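Long-range contacts in uncharacterized protein (Bacteroides ovatus, PDB 4FS7), which is of unknown function but, as an extracellular protein built from BspA-type leucine-rich repeats, probably binds other proteins: residues T175-F181 with I198-F204; N262-G268 with Y283-P289; L299-L304 with L322-P328. All coordinates share one frame; numbering follows the deposited sequence.

Contact 1 (T175-F181 with I198-F204); sequences TLHNGLF and IIRDYCF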
loop_
_atom_site.group_PDB
_atom_site.type_symbol
_atom_site.label_atom_id
_atom_site.label_comp_id
_atom_site.label_asym_id
_atom_site.label_seq_id
_atom_site.Cartn_x
_atom_site.Cartn_y
_atom_site.Cartn_z
ATOM N N THR A 175 -0.590 -12.600 -6.064
ATOM C CA THR A 175 -1.265 -11.673 -5.160
ATOM C C THR A 175 -0.253 -11.064 -4.182
ATOM O O THR A 175 0.536 -11.795 -3.577
ATOM C CB THR A 175 -2.337 -12.394 -4.322
ATOM O OG1 THR A 175 -3.269 -13.051 -5.183
ATOM C CG2 THR A 175 -3.047 -11.455 -3.375
ATOM N N LEU A 176 -0.243 -9.741 -4.064
ATOM C CA LEU A 176 0.522 -9.041 -3.040
ATOM C C LEU A 176 -0.402 -8.706 -1.878
ATOM O O LEU A 176 -1.438 -8.060 -2.064
ATOM C CB LEU A 176 1.245 -7.781 -3.547
ATOM C CG LEU A 176 2.189 -7.943 -4.732
ATOM C CD1 LEU A 176 2.951 -6.671 -5.037
ATOM C CD2 LEU A 176 3.097 -9.153 -4.534
ATOM N N HIS A 177 -0.051 -9.192 -0.700
ATOM C CA HIS A 177 -0.888 -9.069 0.480
ATOM C C HIS A 177 -0.970 -7.661 1.044
ATOM O O HIS A 177 -0.154 -6.788 0.740
ATOM C CB HIS A 177 -0.433 -10.074 1.553
ATOM C CG HIS A 177 -0.884 -11.475 1.276
ATOM N ND1 HIS A 177 -1.202 -12.355 2.289
ATOM C CD2 HIS A 177 -0.998 -12.176 0.116
ATOM C CE1 HIS A 177 -1.534 -13.528 1.757
ATOM N NE2 HIS A 177 -1.418 -13.451 0.441
ATOM N N ASN A 178 -1.980 -7.478 1.871
ATOM C CA ASN A 178 -2.260 -6.175 2.455
ATOM C C ASN A 178 -1.007 -5.565 3.134
ATOM O O ASN A 178 -0.314 -6.215 3.915
ATOM C CB ASN A 178 -3.454 -6.357 3.413
ATOM C CG ASN A 178 -3.819 -5.111 4.187
ATOM O OD1 ASN A 178 -2.967 -4.427 4.722
ATOM N ND2 ASN A 178 -5.096 -4.809 4.231
ATOM N N GLY A 179 -0.708 -4.314 2.787
ATOM C CA GLY A 179 0.319 -3.564 3.476
ATOM C C GLY A 179 1.715 -4.119 3.331
ATOM O O GLY A 179 2.592 -3.693 4.082
ATOM N N LEU A 180 1.965 -4.946 2.319
ATOM C CA LEU A 180 3.249 -5.643 2.209
ATOM C C LEU A 180 4.453 -4.749 2.303
ATOM O O LEU A 180 5.444 -5.084 2.992
ATOM C CB LEU A 180 3.287 -6.376 0.892
ATOM C CG LEU A 180 4.488 -7.255 0.610
ATOM C CD1 LEU A 180 4.717 -8.278 1.702
ATOM C CD2 LEU A 180 4.283 -7.975 -0.739
ATOM N N PHE A 181 4.419 -3.600 1.608
ATOM C CA PHE A 181 5.506 -2.640 1.607
ATOM C C PHE A 181 5.090 -1.273 2.190
ATOM O O PHE A 181 5.689 -0.232 1.884
ATOM C CB PHE A 181 6.079 -2.442 0.196
ATOM C CG PHE A 181 6.652 -3.689 -0.383
ATOM C CD1 PHE A 181 7.841 -4.183 0.092
ATOM C CD2 PHE A 181 5.998 -4.424 -1.355
ATOM C CE1 PHE A 181 8.375 -5.326 -0.395
ATOM C CE2 PHE A 181 6.545 -5.560 -1.855
ATOM C CZ PHE A 181 7.731 -6.020 -1.367
ATOM N N ILE A 198 -3.347 -9.383 -8.543
ATOM C CA ILE A 198 -3.982 -8.582 -7.474
ATOM C C ILE A 198 -2.955 -7.898 -6.600
ATOM O O ILE A 198 -2.019 -8.562 -6.141
ATOM C CB ILE A 198 -4.865 -9.544 -6.586
ATOM C CG1 ILE A 198 -6.008 -10.142 -7.392
ATOM C CG2 ILE A 198 -5.342 -8.828 -5.309
ATOM C CD1 ILE A 198 -6.701 -11.306 -6.682
ATOM N N ILE A 199 -3.154 -6.611 -6.341
ATOM C CA ILE A 199 -2.427 -5.867 -5.300
ATOM C C ILE A 199 -3.476 -5.494 -4.266
ATOM O O ILE A 199 -4.432 -4.762 -4.574
ATOM C CB ILE A 199 -1.703 -4.624 -5.853
ATOM C CG1 ILE A 199 -0.603 -5.046 -6.825
ATOM C CG2 ILE A 199 -1.186 -3.757 -4.724
ATOM C CD1 ILE A 199 0.059 -3.901 -7.596
ATOM N N ARG A 200 -3.317 -5.997 -3.046
ATOM C CA ARG A 200 -4.284 -5.775 -1.984
ATOM C C ARG A 200 -4.128 -4.424 -1.309
ATOM O O ARG A 200 -3.224 -3.645 -1.605
ATOM C CB ARG A 200 -4.230 -6.936 -0.984
ATOM C CG ARG A 200 -4.749 -8.242 -1.576
ATOM C CD ARG A 200 -4.962 -9.293 -0.499
ATOM N NE ARG A 200 -5.545 -10.533 -1.007
ATOM C CZ ARG A 200 -5.407 -11.736 -0.418
ATOM N NH1 ARG A 200 -4.656 -11.859 0.680
ATOM N NH2 ARG A 200 -5.967 -12.831 -0.959
ATOM N N ASP A 201 -5.027 -4.166 -0.369
ATOM C CA ASP A 201 -5.120 -2.854 0.279
ATOM C C ASP A 201 -3.810 -2.422 0.886
ATOM O O ASP A 201 -3.106 -3.244 1.485
ATOM C CB ASP A 201 -6.180 -2.871 1.403
ATOM C CG ASP A 201 -7.585 -3.240 0.985
ATOM O OD1 ASP A 201 -7.910 -3.283 -0.180
ATOM O OD2 ASP A 201 -8.418 -3.466 1.903
ATOM N N TYR A 202 -3.466 -1.130 0.821
ATOM C CA TYR A 202 -2.335 -0.529 1.479
ATOM C C TYR A 202 -0.993 -1.073 1.029
ATOM O O TYR A 202 -0.007 -0.716 1.653
ATOM C CB TYR A 202 -2.466 -0.680 3.006
ATOM C CG TYR A 202 -3.664 0.031 3.566
ATOM C CD1 TYR A 202 -3.659 1.402 3.799
ATOM C CD2 TYR A 202 -4.788 -0.666 3.845
ATOM C CE1 TYR A 202 -4.794 2.041 4.326
ATOM C CE2 TYR A 202 -5.949 -0.031 4.351
ATOM C CZ TYR A 202 -5.932 1.322 4.561
ATOM O OH TYR A 202 -7.057 1.937 5.071
ATOM N N CYS A 203 -0.913 -1.821 -0.067
ATOM C CA CYS A 203 0.338 -2.541 -0.359
ATOM C C CYS A 203 1.570 -1.629 -0.400
ATOM O O CYS A 203 2.619 -1.989 0.140
ATOM C CB CYS A 203 0.168 -3.332 -1.647
ATOM S SG CYS A 203 1.493 -4.454 -2.003
ATOM N N PHE A 204 1.435 -0.484 -1.094
ATOM C CA PHE A 204 2.528 0.456 -1.267
ATOM C C PHE A 204 2.201 1.794 -0.612
ATOM O O PHE A 204 2.856 2.792 -0.893
ATOM C CB PHE A 204 2.903 0.654 -2.737
ATOM C CG PHE A 204 3.323 -0.599 -3.417
ATOM C CD1 PHE A 204 4.637 -1.071 -3.264
ATOM C CD2 PHE A 204 2.444 -1.331 -4.179
ATOM C CE1 PHE A 204 5.058 -2.213 -3.855
ATOM C CE2 PHE A 204 2.885 -2.503 -4.800
ATOM C CZ PHE A 204 4.201 -2.903 -4.654
HETATM O O HOH W 1 -5.683 -13.606 -3.899
HETATM O O HOH W 2 -3.790 -9.756 2.484
#
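The Arg200 side chain leaves with CG opposite its carbonyl carbon (chi1 -69°) and runs extended from CG to NE, which sends its guanidinium across the neighbouring coil to His177 and Thr175. There NH1 of Arg200 sits over the centre of the His177 ring, 3.6 Å from NE2, and Thr175 CG2 lies against one face of the guanidinium, 3.6 Å from Arg200 NE. Water 2, in the guanidinium plane at its edge, accepts from both Arg200 NH1 and Asn178 N; water 1 sits by Thr175 OG1 and takes a weak bond from Arg200 NH2. Beneath this outer layer the backbones pair as parallel strands, Leu176 N giving to Ile198 O (3.0 Å) and Arg200 N to Leu176 O. These are successive coils of a BspA-type leucine-rich repeat solenoid, so equivalent positions stack: the type II turn from His177 to Leu180 lies beside the one from Arg200 to Cys203, and Gly179 N donates to Asp201 O (2.9 Å). Asp201 OD1 turns to the following coil, accepting from Asp224 N. Inside, Cys203 SG, anti to its backbone N, presses on Leu176 CB (3.7 Å) and Leu180 CB. Phe181 N bonds to Cys203 O at 2.8 Å. The rings of Phe181 and Phe204 lie nearly parallel, 13° between planes, but slid until they barely overlap, with Phe181 CD2 3.5 Å from Phe204 CE1.

Contact 2 (N262-G268 with Y283-P289); sequences NNKLRIG and YGSVIVP. With EDO (1,2-ethanediol), chain C.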
loop_
_atom_site.group_PDB
_atom_site.type_symbol
_atom_site.label_atom_id
_atom_site.label_comp_id
_atom_site.label_asym_id
_atom_site.label_seq_id
_atom_site.Cartn_x
_atom_site.Cartn_y
_atom_site.Cartn_z
ATOM N N ASN A 262 -11.190 3.711 -19.587
ATOM C CA ASN A 262 -12.018 2.579 -19.796
ATOM C C ASN A 262 -13.439 2.814 -19.291
ATOM O O ASN A 262 -13.677 3.171 -18.119
ATOM C CB ASN A 262 -11.394 1.357 -19.123
ATOM C CG ASN A 262 -12.035 0.092 -19.561
ATOM O OD1 ASN A 262 -13.053 -0.280 -19.047
ATOM N ND2 ASN A 262 -11.480 -0.541 -20.613
ATOM N N ASN A 263 -14.394 2.597 -20.167
ATOM C CA ASN A 263 -15.786 2.876 -19.858
ATOM C C ASN A 263 -16.384 1.900 -18.828
ATOM O O ASN A 263 -17.326 2.294 -18.115
ATOM C CB ASN A 263 -16.641 2.911 -21.152
ATOM C CG ASN A 263 -16.640 1.587 -21.926
ATOM O OD1 ASN A 263 -15.609 0.911 -22.091
ATOM N ND2 ASN A 263 -17.813 1.242 -22.447
ATOM N N LYS A 264 -15.826 0.674 -18.751
ATOM C CA LYS A 264 -16.395 -0.363 -17.859
ATOM C C LYS A 264 -15.627 -0.623 -16.558
ATOM O O LYS A 264 -16.020 -1.487 -15.751
ATOM C CB LYS A 264 -16.569 -1.676 -18.612
ATOM C CG LYS A 264 -17.583 -1.584 -19.746
ATOM C CD LYS A 264 -18.990 -1.425 -19.204
ATOM C CE LYS A 264 -19.625 -2.778 -18.905
ATOM N NZ LYS A 264 -20.191 -3.456 -20.126
ATOM N N LEU A 265 -14.559 0.121 -16.294
ATOM C CA LEU A 265 -13.802 -0.052 -15.033
ATOM C C LEU A 265 -14.627 0.271 -13.795
ATOM O O LEU A 265 -15.261 1.328 -13.759
ATOM C CB LEU A 265 -12.567 0.816 -15.117
ATOM C CG LEU A 265 -11.636 0.846 -13.905
ATOM C CD1 LEU A 265 -11.073 -0.543 -13.575
ATOM C CD2 LEU A 265 -10.554 1.856 -14.127
ATOM N N ARG A 266 -14.652 -0.665 -12.817
ATOM C CA ARG A 266 -15.242 -0.423 -11.486
ATOM C C ARG A 266 -14.252 0.331 -10.596
ATOM O O ARG A 266 -13.085 -0.045 -10.507
ATOM C CB ARG A 266 -15.594 -1.744 -10.810
ATOM C CG ARG A 266 -16.086 -1.586 -9.397
ATOM C CD ARG A 266 -16.792 -2.817 -8.856
ATOM N NE ARG A 266 -17.396 -2.494 -7.567
ATOM C CZ ARG A 266 -18.183 -3.294 -6.861
ATOM N NH1 ARG A 266 -18.482 -4.509 -7.293
ATOM N NH2 ARG A 266 -18.658 -2.872 -5.696
ATOM N N ILE A 267 -14.716 1.390 -9.924
ATOM C CA ILE A 267 -13.841 2.309 -9.197
ATOM C C ILE A 267 -14.532 2.725 -7.896
ATOM O O ILE A 267 -15.687 3.143 -7.920
ATOM C CB ILE A 267 -13.519 3.588 -10.032
ATOM C CG1 ILE A 267 -12.967 3.232 -11.419
ATOM C CG2 ILE A 267 -12.559 4.505 -9.316
ATOM C CD1 ILE A 267 -12.734 4.445 -12.327
ATOM N N GLY A 268 -13.818 2.640 -6.785
ATOM C CA GLY A 268 -14.316 3.157 -5.527
ATOM C C GLY A 268 -14.183 4.672 -5.418
ATOM O O GLY A 268 -13.659 5.340 -6.307
ATOM N N TYR A 283 -10.743 11.095 -18.208
ATOM C CA TYR A 283 -11.571 10.178 -17.447
ATOM C C TYR A 283 -12.777 9.731 -18.259
ATOM O O TYR A 283 -13.516 10.562 -18.754
ATOM C CB TYR A 283 -12.022 10.846 -16.143
ATOM C CG TYR A 283 -12.735 9.906 -15.189
ATOM C CD1 TYR A 283 -14.063 9.592 -15.331
ATOM C CD2 TYR A 283 -12.039 9.321 -14.127
ATOM C CE1 TYR A 283 -14.702 8.726 -14.459
ATOM C CE2 TYR A 283 -12.674 8.477 -13.248
ATOM C CZ TYR A 283 -13.993 8.156 -13.428
ATOM O OH TYR A 283 -14.605 7.338 -12.523
ATOM N N GLY A 284 -12.980 8.423 -18.375
ATOM C CA GLY A 284 -14.035 7.838 -19.190
ATOM C C GLY A 284 -14.967 6.877 -18.549
ATOM O O GLY A 284 -15.893 6.391 -19.191
ATOM N N SER A 285 -14.768 6.527 -17.273
ATOM C CA SER A 285 -15.686 5.589 -16.657
ATOM C C SER A 285 -17.052 6.239 -16.469
ATOM O O SER A 285 -17.171 7.458 -16.293
ATOM C CB SER A 285 -15.173 5.044 -15.328
ATOM O OG SER A 285 -15.977 3.941 -14.921
ATOM N N VAL A 286 -18.100 5.429 -16.515
ATOM C CA VAL A 286 -19.471 5.924 -16.587
ATOM C C VAL A 286 -19.863 6.853 -15.413
ATOM O O VAL A 286 -20.615 7.810 -15.564
ATOM C CB VAL A 286 -20.491 4.783 -16.798
ATOM C CG1 VAL A 286 -20.521 3.805 -15.656
ATOM C CG2 VAL A 286 -21.859 5.332 -17.022
ATOM N N ILE A 287 -19.374 6.521 -14.228
ATOM C CA ILE A 287 -19.596 7.304 -13.020
ATOM C C ILE A 287 -18.247 7.870 -12.574
ATOM O O ILE A 287 -17.254 7.124 -12.529
ATOM C CB ILE A 287 -20.182 6.424 -11.899
ATOM C CG1 ILE A 287 -21.570 5.912 -12.240
ATOM C CG2 ILE A 287 -20.200 7.186 -10.540
ATOM C CD1 ILE A 287 -21.970 4.654 -11.489
ATOM N N VAL A 288 -18.220 9.150 -12.209
ATOM C CA VAL A 288 -17.143 9.748 -11.427
ATOM C C VAL A 288 -17.577 9.592 -9.956
ATOM O O VAL A 288 -18.503 10.261 -9.536
ATOM C CB VAL A 288 -16.906 11.252 -11.707
ATOM C CG1 VAL A 288 -15.738 11.811 -10.812
ATOM C CG2 VAL A 288 -16.631 11.503 -13.190
ATOM N N PRO A 289 -17.003 8.639 -9.208
ATOM C CA PRO A 289 -17.527 8.385 -7.846
ATOM C C PRO A 289 -17.377 9.558 -6.897
ATOM O O PRO A 289 -16.653 10.527 -7.163
ATOM C CB PRO A 289 -16.637 7.213 -7.351
ATOM C CG PRO A 289 -16.111 6.585 -8.540
ATOM C CD PRO A 289 -15.967 7.659 -9.572
HETATM C C1 EDO C . -17.090 3.911 -11.909
HETATM O O1 EDO C . -17.936 3.942 -13.127
HETATM C C2 EDO C . -17.806 3.418 -10.623
HETATM O O2 EDO C . -17.610 1.992 -10.436
#
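Tyr283 meets Ile267 with its hydroxyl end: Ile267 CD1 approaches from the opposite direction to within 3.5 Å of Tyr283 OH. The two segments belong to adjacent coils of the leucine-rich repeat solenoid, at the place where strand 266-267 ends one parallel sheet and strand 287-288 begins the next. The same Tyr283 hydroxyl donates to Ile287 O (2.7 Å), in the carbonyl plane and on a lone pair, which pins the ring across its own segment. Gly284 is met through its backbone O, which receives a CA-H...O approach from Asn263 and a hydrogen bond from Ser307 OG. Ser285 is the polar link: in the conformer described, OG stands anti to the backbone N (chi1 -168°) and donates to Leu265 O at 2.9 Å, while its CB rests against Ile267 CD1. Opposite, an Asx turn, with Asn262 OD1 accepting from Lys264 N, shapes the bend leading to Leu265. Val286 CG1 flanks a 1,2-ethanediol, probably from the crystallisation liquor, lodged between the two strands. It spans them where direct pairing is missing: Ile287 N donates to its O1 and Ile267 N to its O2 (3.0 Å), and O1 in turn donates to Ser285 OG (2.7 Å). Pro289 ends the contact, its CG 3.5 Å from Ile267 O and equally close to Gly268 O.

Contact 3 (L299-L304 with L322-P328); sequences LTEVKL and LVSIDLP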
loop_
_atom_site.group_PDB
_atom_site.type_symbol
_atom_site.label_atom_id
_atom_site.label_comp_id
_atom_site.label_asym_id
_atom_site.label_seq_id
_atom_site.Cartn_x
_atom_site.Cartn_y
_atom_site.Cartn_z
ATOM N N LEU A 299 -5.676 21.251 -10.094
ATOM C CA LEU A 299 -6.288 20.627 -11.290
ATOM C C LEU A 299 -6.834 21.731 -12.200
ATOM O O LEU A 299 -7.656 22.550 -11.777
ATOM C CB LEU A 299 -7.420 19.728 -10.846
ATOM C CG LEU A 299 -8.174 18.955 -11.900
ATOM C CD1 LEU A 299 -7.268 18.140 -12.822
ATOM C CD2 LEU A 299 -9.224 18.071 -11.202
ATOM N N THR A 300 -6.339 21.753 -13.441
ATOM C CA THR A 300 -6.678 22.800 -14.394
ATOM C C THR A 300 -7.158 22.276 -15.733
ATOM O O THR A 300 -7.665 23.075 -16.539
ATOM C CB THR A 300 -5.484 23.789 -14.572
ATOM O OG1 THR A 300 -4.334 23.036 -14.992
ATOM C CG2 THR A 300 -5.194 24.584 -13.326
ATOM N N GLU A 301 -7.068 20.983 -16.028
ATOM C CA GLU A 301 -7.592 20.417 -17.255
ATOM C C GLU A 301 -8.280 19.109 -16.976
ATOM O O GLU A 301 -7.650 18.171 -16.460
ATOM C CB GLU A 301 -6.520 20.187 -18.306
ATOM C CG GLU A 301 -7.041 19.377 -19.488
ATOM C CD GLU A 301 -6.114 19.376 -20.659
ATOM O OE1 GLU A 301 -5.852 20.477 -21.206
ATOM O OE2 GLU A 301 -5.660 18.270 -21.034
ATOM N N VAL A 302 -9.560 19.045 -17.285
ATOM C CA VAL A 302 -10.355 17.846 -17.084
ATOM C C VAL A 302 -11.085 17.482 -18.351
ATOM O O VAL A 302 -11.948 18.250 -18.828
ATOM C CB VAL A 302 -11.377 18.006 -15.931
ATOM C CG1 VAL A 302 -12.206 16.730 -15.793
ATOM C CG2 VAL A 302 -10.703 18.387 -14.629
ATOM N N LYS A 303 -10.689 16.363 -18.949
ATOM C CA LYS A 303 -11.373 15.791 -20.092
ATOM C C LYS A 303 -12.238 14.634 -19.668
ATOM O O LYS A 303 -11.726 13.579 -19.297
ATOM C CB LYS A 303 -10.378 15.383 -21.180
ATOM C CG LYS A 303 -11.057 14.645 -22.353
ATOM C CD LYS A 303 -11.963 15.519 -23.146
ATOM C CE LYS A 303 -12.752 14.690 -24.197
ATOM N NZ LYS A 303 -13.621 15.576 -25.074
ATOM N N LEU A 304 -13.545 14.845 -19.674
ATOM C CA LEU A 304 -14.544 13.802 -19.448
ATOM C C LEU A 304 -14.993 13.252 -20.786
ATOM O O LEU A 304 -15.503 13.994 -21.614
ATOM C CB LEU A 304 -15.754 14.320 -18.654
ATOM C CG LEU A 304 -15.427 14.908 -17.291
ATOM C CD1 LEU A 304 -16.755 15.419 -16.647
ATOM C CD2 LEU A 304 -14.663 13.918 -16.374
ATOM N N LEU A 322 -9.577 25.150 -11.054
ATOM C CA LEU A 322 -10.272 24.713 -12.249
ATOM C C LEU A 322 -11.157 25.851 -12.777
ATOM O O LEU A 322 -12.023 26.320 -12.073
ATOM C CB LEU A 322 -11.160 23.518 -11.892
ATOM C CG LEU A 322 -11.933 22.847 -13.044
ATOM C CD1 LEU A 322 -10.919 22.296 -14.124
ATOM C CD2 LEU A 322 -12.881 21.783 -12.481
ATOM N N VAL A 323 -10.921 26.265 -14.017
ATOM C CA VAL A 323 -11.600 27.417 -14.617
ATOM C C VAL A 323 -12.702 26.971 -15.550
ATOM O O VAL A 323 -13.781 27.599 -15.630
ATOM C CB VAL A 323 -10.562 28.281 -15.384
ATOM C CG1 VAL A 323 -11.309 29.305 -16.293
ATOM C CG2 VAL A 323 -9.707 28.984 -14.404
ATOM N N SER A 324 -12.458 25.912 -16.302
ATOM C CA SER A 324 -13.397 25.402 -17.327
ATOM C C SER A 324 -13.580 23.912 -17.180
ATOM O O SER A 324 -12.596 23.181 -16.949
ATOM C CB SER A 324 -12.866 25.670 -18.743
ATOM O OG SER A 324 -12.544 27.043 -18.911
ATOM N N ILE A 325 -14.795 23.451 -17.418
ATOM C CA ILE A 325 -15.037 22.043 -17.621
ATOM C C ILE A 325 -16.197 21.848 -18.606
ATOM O O ILE A 325 -17.245 22.522 -18.522
ATOM C CB ILE A 325 -15.221 21.276 -16.315
ATOM C CG1 ILE A 325 -15.164 19.748 -16.525
ATOM C CG2 ILE A 325 -16.548 21.729 -15.627
ATOM C CD1 ILE A 325 -15.204 18.937 -15.212
ATOM N N ASP A 326 -15.926 21.007 -19.590
ATOM C CA ASP A 326 -16.902 20.632 -20.614
ATOM C C ASP A 326 -17.554 19.359 -20.163
ATOM O O ASP A 326 -16.925 18.301 -20.115
ATOM C CB ASP A 326 -16.183 20.512 -21.958
ATOM C CG ASP A 326 -17.091 20.123 -23.119
ATOM O OD1 ASP A 326 -18.294 20.379 -23.057
ATOM O OD2 ASP A 326 -16.553 19.586 -24.116
ATOM N N LEU A 327 -18.813 19.449 -19.783
ATOM C CA LEU A 327 -19.602 18.273 -19.391
ATOM C C LEU A 327 -20.078 17.617 -20.671
ATOM O O LEU A 327 -20.643 18.294 -21.540
ATOM C CB LEU A 327 -20.784 18.660 -18.521
ATOM C CG LEU A 327 -20.422 19.251 -17.147
ATOM C CD1 LEU A 327 -21.719 19.401 -16.331
ATOM C CD2 LEU A 327 -19.362 18.439 -16.423
ATOM N N PRO A 328 -19.859 16.314 -20.810
ATOM C CA PRO A 328 -20.184 15.692 -22.081
ATOM C C PRO A 328 -21.674 15.493 -22.267
ATOM O O PRO A 328 -22.501 15.605 -21.330
ATOM C CB PRO A 328 -19.417 14.361 -22.033
ATOM C CG PRO A 328 -19.288 14.071 -20.590
ATOM C CD PRO A 328 -19.079 15.419 -19.944
HETATM O O HOH W 3 -9.599 24.994 -16.390
HETATM O O HOH W 4 -10.886 21.503 -18.224
HETATM O O HOH W 5 -13.049 20.432 -20.177
HETATM O O HOH W 6 -14.433 17.546 -20.284
HETATM O O HOH W 7 -14.489 17.767 -23.567
HETATM O O HOH W 8 -16.422 16.500 -22.340
#
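Leu304 carries the far end of this contact, meeting Pro328, Leu327 and Ile325 of the next coil. Its CB lies 3.7 Å from Pro328 CD, with Pro328 CG a little farther off. CG is placed opposite the carbonyl carbon (chi1 -58°), which swings the branches inward. CD1 then nestles among three neighbours: Leu327 CD2 at 4.0 Å, whose side chain runs alongside in the same direction, Pro328 CD, and Ile325 CD1. CD2, the other tip, goes to the preceding coil and packs on Tyr283 CB. A glycine in place of Pro328 would take away the ring carbons lying against Leu304 CB and CD1, which would probably open a gap and let the leucine tip shift. Nearer the start of the strand, Val302 divides its methyls, CG1 touching Ile325 CD1 (3.8 Å) and CG2 touching Leu322 CD1 (3.9 Å), the leucine crossing it at about a right angle. Outside this apolar seam the backbones, close at Thr300 and Leu322, spread apart to 6.3 Å between Val302 CA and Ile325 CA, and water fills in where strand pairing would otherwise be. Water 4 accepts from Val302 N and donates to Ser324 O (2.7 Å); water 5 donates to Val302 O and accepts from Asp326 N; water 6 accepts from Leu304 N. At the surface water 7 links Lys303 NZ to Asp326 OD2, opposite charges that stay 5.1 Å apart. The segments run parallel, 2° between their directions, yet strand 301-304 ends one sheet while the weakly bonded strand at about 324-325 pairs onward with 347-348. Such stacked coils, with leucines, isoleucines and valines turned inward, are the hallmark of the leucine-rich repeat solenoid, here with a water-filled parting between strands.

How the contacts relate
From the N terminus the three contacts follow in series, neither nested nor crossed, each bringing one coil of the solenoid back against the next. Contact 1 closes a loop of 16 residues and starts the five-stranded parallel sheet at its edge strand, 175-176. Contact 2 lies at the other edge of that sheet, strand 266-267, its centre about 22 Å from that of contact 1, and ties it across 14 intervening residues to 287-288 in a new sheet. Contact 3 spans 17 residues, its centre about 16 Å from that of contact 2, and sets 301-304, last strand of a four-stranded sheet, beside 324-325. Contacts 2 and 3 touch: Tyr283 N and Lys303 O, 2.9 Å apart, probably hydrogen-bond, joining 280-283 to 301-304.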